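Local atomic coordinates of translation initiation factor eIF2B subunit beta (Schizosaccharomyces pombe, PDB entry 5B04), a protein that forms part of the eIF2B complex, which catalyses the exchange of GDP for GTP on the gamma subunit of initiation factor eIF2. Residues I193-H204 with L371-Y379. Numbering follows the deposited sequence.
Sequences INTDIEVQSMDH and LFITNLGGY
Ile197 and Asn375 bring the two backbones nearest, 5.0 Å between their CA atoms, where a weakly bonded helical turn, about 193-197, and the 3-10 segment 199-203 lie against a beta hairpin. Strands 371-374 and 377-379, joined by a type I turn from Thr374 to Gly377, end the mixed sheet of this chain's Rossmann-like domain: 377-379 is outermost within the chain, and 371-374 pairs with strand 313-316. The residues suit the turn: Thr374 OG1 accepts from Leu376 N in an ST turn and donates to Gly377 O, while Gly377 has backbone angles at which a side chain would strike the preceding carbonyl.

Gln200 supplies the polar link. Its chain, extended beyond CG (chi2 174°), carries NE2 to Thr374 O at 2.6 Å in a nearly straight bond (167°), the acceptor in the amide plane; a second bond, to Asp196 O at 3.2 Å, uses a carbonyl lone pair. A leucine here would probably leave Thr374 O without this cross-segment donor and Asp196 O without its side-chain mate. Apolar branched residues suit the flank, Ile197 CG2 meeting Ile373 CG2 at 3.9 Å. Asn375 OD1 accepts a hydrogen bond from Ile319 N, fastening the turn to a neighbouring loop. The flat ring of His204 gives a methyl a broad surface: Leu371 CD2 sits over one face, a CH-pi contact, 3.9 Å from the centroid, while Ile373 CD1 approaches obliquely, 3.7 Å from His204 CD2.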
# COMPACT_ATOMS: atom_id res chain seq x y z
N ILE C 193 -27.70 -12.13 12.47
CA ILE C 193 -26.72 -11.27 11.82
C ILE C 193 -25.33 -11.90 11.76
O ILE C 193 -24.73 -11.97 10.69
CB ILE C 193 -26.62 -9.89 12.51
CG1 ILE C 193 -26.52 -10.03 14.03
CG2 ILE C 193 -27.82 -9.02 12.15
CD1 ILE C 193 -26.21 -8.74 14.75
N ASN C 194 -24.83 -12.38 12.89
CA ASN C 194 -23.52 -13.00 12.95
C ASN C 194 -23.44 -14.26 12.09
O ASN C 194 -22.43 -14.50 11.42
CB ASN C 194 -23.14 -13.34 14.39
CG ASN C 194 -22.77 -12.12 15.20
OD1 ASN C 194 -22.98 -10.99 14.77
ND2 ASN C 194 -22.21 -12.35 16.39
N THR C 195 -24.51 -15.04 12.11
CA THR C 195 -24.54 -16.34 11.45
C THR C 195 -24.29 -16.26 9.95
O THR C 195 -23.50 -17.04 9.41
CB THR C 195 -25.90 -17.05 11.69
OG1 THR C 195 -26.15 -17.13 13.10
CG2 THR C 195 -25.88 -18.45 11.10
N ASP C 196 -24.95 -15.33 9.27
CA ASP C 196 -24.83 -15.23 7.82
C ASP C 196 -23.86 -14.12 7.38
O ASP C 196 -23.75 -13.83 6.19
CB ASP C 196 -26.21 -15.00 7.19
CG ASP C 196 -27.04 -13.99 7.95
OD1 ASP C 196 -26.48 -13.00 8.45
OD2 ASP C 196 -28.27 -14.20 8.04
N ILE C 197 -23.16 -13.52 8.34
CA ILE C 197 -22.10 -12.58 8.02
C ILE C 197 -20.75 -13.29 8.04
O ILE C 197 -19.93 -13.12 7.14
CB ILE C 197 -22.07 -11.38 9.00
CG1 ILE C 197 -23.03 -10.29 8.54
CG2 ILE C 197 -20.67 -10.80 9.11
CD1 ILE C 197 -22.97 -9.02 9.37
N GLU C 198 -20.56 -14.13 9.06
CA GLU C 198 -19.30 -14.84 9.26
C GLU C 198 -18.97 -15.78 8.10
O GLU C 198 -17.80 -16.09 7.87
CB GLU C 198 -19.34 -15.63 10.57
CG GLU C 198 -20.38 -16.73 10.59
CD GLU C 198 -20.52 -17.37 11.96
OE1 GLU C 198 -19.73 -17.03 12.86
OE2 GLU C 198 -21.42 -18.22 12.14
N VAL C 199 -19.99 -16.22 7.37
CA VAL C 199 -19.80 -17.17 6.28
C VAL C 199 -19.14 -16.51 5.06
O VAL C 199 -18.65 -17.20 4.17
CB VAL C 199 -21.13 -17.80 5.84
CG1 VAL C 199 -21.76 -18.56 7.00
CG2 VAL C 199 -22.08 -16.73 5.32
N GLN C 200 -19.13 -15.18 5.04
CA GLN C 200 -18.53 -14.45 3.93
C GLN C 200 -17.03 -14.27 4.14
O GLN C 200 -16.35 -13.66 3.31
CB GLN C 200 -19.21 -13.08 3.77
CG GLN C 200 -20.73 -13.15 3.72
CD GLN C 200 -21.37 -11.78 3.70
OE1 GLN C 200 -21.09 -10.96 2.83
NE2 GLN C 200 -22.23 -11.52 4.67
N SER C 201 -16.53 -14.80 5.25
CA SER C 201 -15.12 -14.67 5.59
C SER C 201 -14.23 -15.51 4.68
O SER C 201 -13.04 -15.22 4.53
CB SER C 201 -14.89 -15.06 7.05
OG SER C 201 -15.25 -16.41 7.28
N MET C 202 -14.80 -16.54 4.08
CA MET C 202 -14.05 -17.43 3.21
C MET C 202 -13.72 -16.78 1.87
O MET C 202 -13.04 -17.37 1.03
CB MET C 202 -14.83 -18.73 2.98
CG MET C 202 -14.99 -19.59 4.23
SD MET C 202 -13.40 -20.12 4.90
CE MET C 202 -13.94 -21.27 6.17
N ASP C 203 -14.21 -15.56 1.66
CA ASP C 203 -13.96 -14.84 0.42
C ASP C 203 -12.97 -13.69 0.62
O ASP C 203 -12.54 -13.06 -0.34
CB ASP C 203 -15.27 -14.29 -0.16
CG ASP C 203 -16.22 -15.39 -0.58
OD1 ASP C 203 -15.75 -16.50 -0.88
OD2 ASP C 203 -17.44 -15.13 -0.62
N HIS C 204 -12.61 -13.42 1.87
CA HIS C 204 -11.76 -12.28 2.18
C HIS C 204 -10.66 -12.62 3.18
O HIS C 204 -9.65 -11.92 3.27
CB HIS C 204 -12.60 -11.12 2.70
CG HIS C 204 -13.70 -10.72 1.77
ND1 HIS C 204 -13.47 -10.11 0.56
CD2 HIS C 204 -15.05 -10.85 1.87
CE1 HIS C 204 -14.62 -9.88 -0.05
NE2 HIS C 204 -15.59 -10.32 0.73
N LEU C 371 -14.95 -1.75 1.56
CA LEU C 371 -15.99 -2.78 1.48
C LEU C 371 -16.79 -2.91 2.77
O LEU C 371 -16.23 -2.92 3.87
CB LEU C 371 -15.36 -4.13 1.12
CG LEU C 371 -16.31 -5.32 1.06
CD1 LEU C 371 -17.31 -5.15 -0.07
CD2 LEU C 371 -15.54 -6.62 0.90
N PHE C 372 -18.11 -3.00 2.63
CA PHE C 372 -18.98 -3.28 3.76
C PHE C 372 -19.44 -4.74 3.74
O PHE C 372 -20.07 -5.18 2.78
CB PHE C 372 -20.20 -2.36 3.76
CG PHE C 372 -19.93 -0.97 4.27
CD1 PHE C 372 -19.85 -0.73 5.63
CD2 PHE C 372 -19.77 0.08 3.39
CE1 PHE C 372 -19.60 0.55 6.10
CE2 PHE C 372 -19.52 1.36 3.85
CZ PHE C 372 -19.44 1.59 5.21
N ILE C 373 -19.10 -5.48 4.79
CA ILE C 373 -19.60 -6.84 4.94
C ILE C 373 -20.87 -6.82 5.79
O ILE C 373 -20.82 -6.54 6.99
CB ILE C 373 -18.56 -7.77 5.59
CG1 ILE C 373 -17.37 -7.96 4.65
CG2 ILE C 373 -19.18 -9.12 5.92
CD1 ILE C 373 -17.69 -8.76 3.40
N THR C 374 -22.00 -7.12 5.17
CA THR C 374 -23.28 -7.09 5.86
C THR C 374 -24.00 -8.43 5.77
O THR C 374 -23.55 -9.34 5.07
CB THR C 374 -24.21 -5.99 5.29
OG1 THR C 374 -24.61 -6.35 3.96
CG2 THR C 374 -23.49 -4.65 5.26
N ASN C 375 -25.12 -8.54 6.48
CA ASN C 375 -25.94 -9.75 6.42
C ASN C 375 -26.72 -9.82 5.11
O ASN C 375 -27.33 -10.84 4.79
CB ASN C 375 -26.90 -9.81 7.61
CG ASN C 375 -27.63 -8.51 7.84
OD1 ASN C 375 -27.04 -7.44 7.80
ND2 ASN C 375 -28.94 -8.60 8.07
N LEU C 376 -26.69 -8.72 4.36
CA LEU C 376 -27.29 -8.69 3.03
C LEU C 376 -26.24 -8.98 1.97
O LEU C 376 -26.55 -9.16 0.79
CB LEU C 376 -27.94 -7.33 2.76
CG LEU C 376 -29.43 -7.17 3.10
CD1 LEU C 376 -29.74 -7.61 4.52
CD2 LEU C 376 -29.87 -5.73 2.88
N GLY C 377 -24.98 -9.03 2.40
CA GLY C 377 -23.87 -9.31 1.50
C GLY C 377 -22.83 -8.21 1.50
O GLY C 377 -22.88 -7.29 2.31
N GLY C 378 -21.87 -8.31 0.58
CA GLY C 378 -20.82 -7.32 0.47
C GLY C 378 -21.16 -6.23 -0.53
O GLY C 378 -21.52 -6.52 -1.67
N TYR C 379 -21.06 -4.98 -0.10
CA TYR C 379 -21.39 -3.85 -0.95
C TYR C 379 -20.41 -2.69 -0.75
O TYR C 379 -19.85 -2.53 0.33
CB TYR C 379 -22.82 -3.37 -0.67
CG TYR C 379 -23.88 -4.42 -0.89
CD1 TYR C 379 -24.26 -4.79 -2.18
CD2 TYR C 379 -24.51 -5.04 0.18
CE1 TYR C 379 -25.23 -5.75 -2.39
CE2 TYR C 379 -25.49 -6.00 -0.02
CZ TYR C 379 -25.84 -6.35 -1.31
OH TYR C 379 -26.81 -7.30 -1.51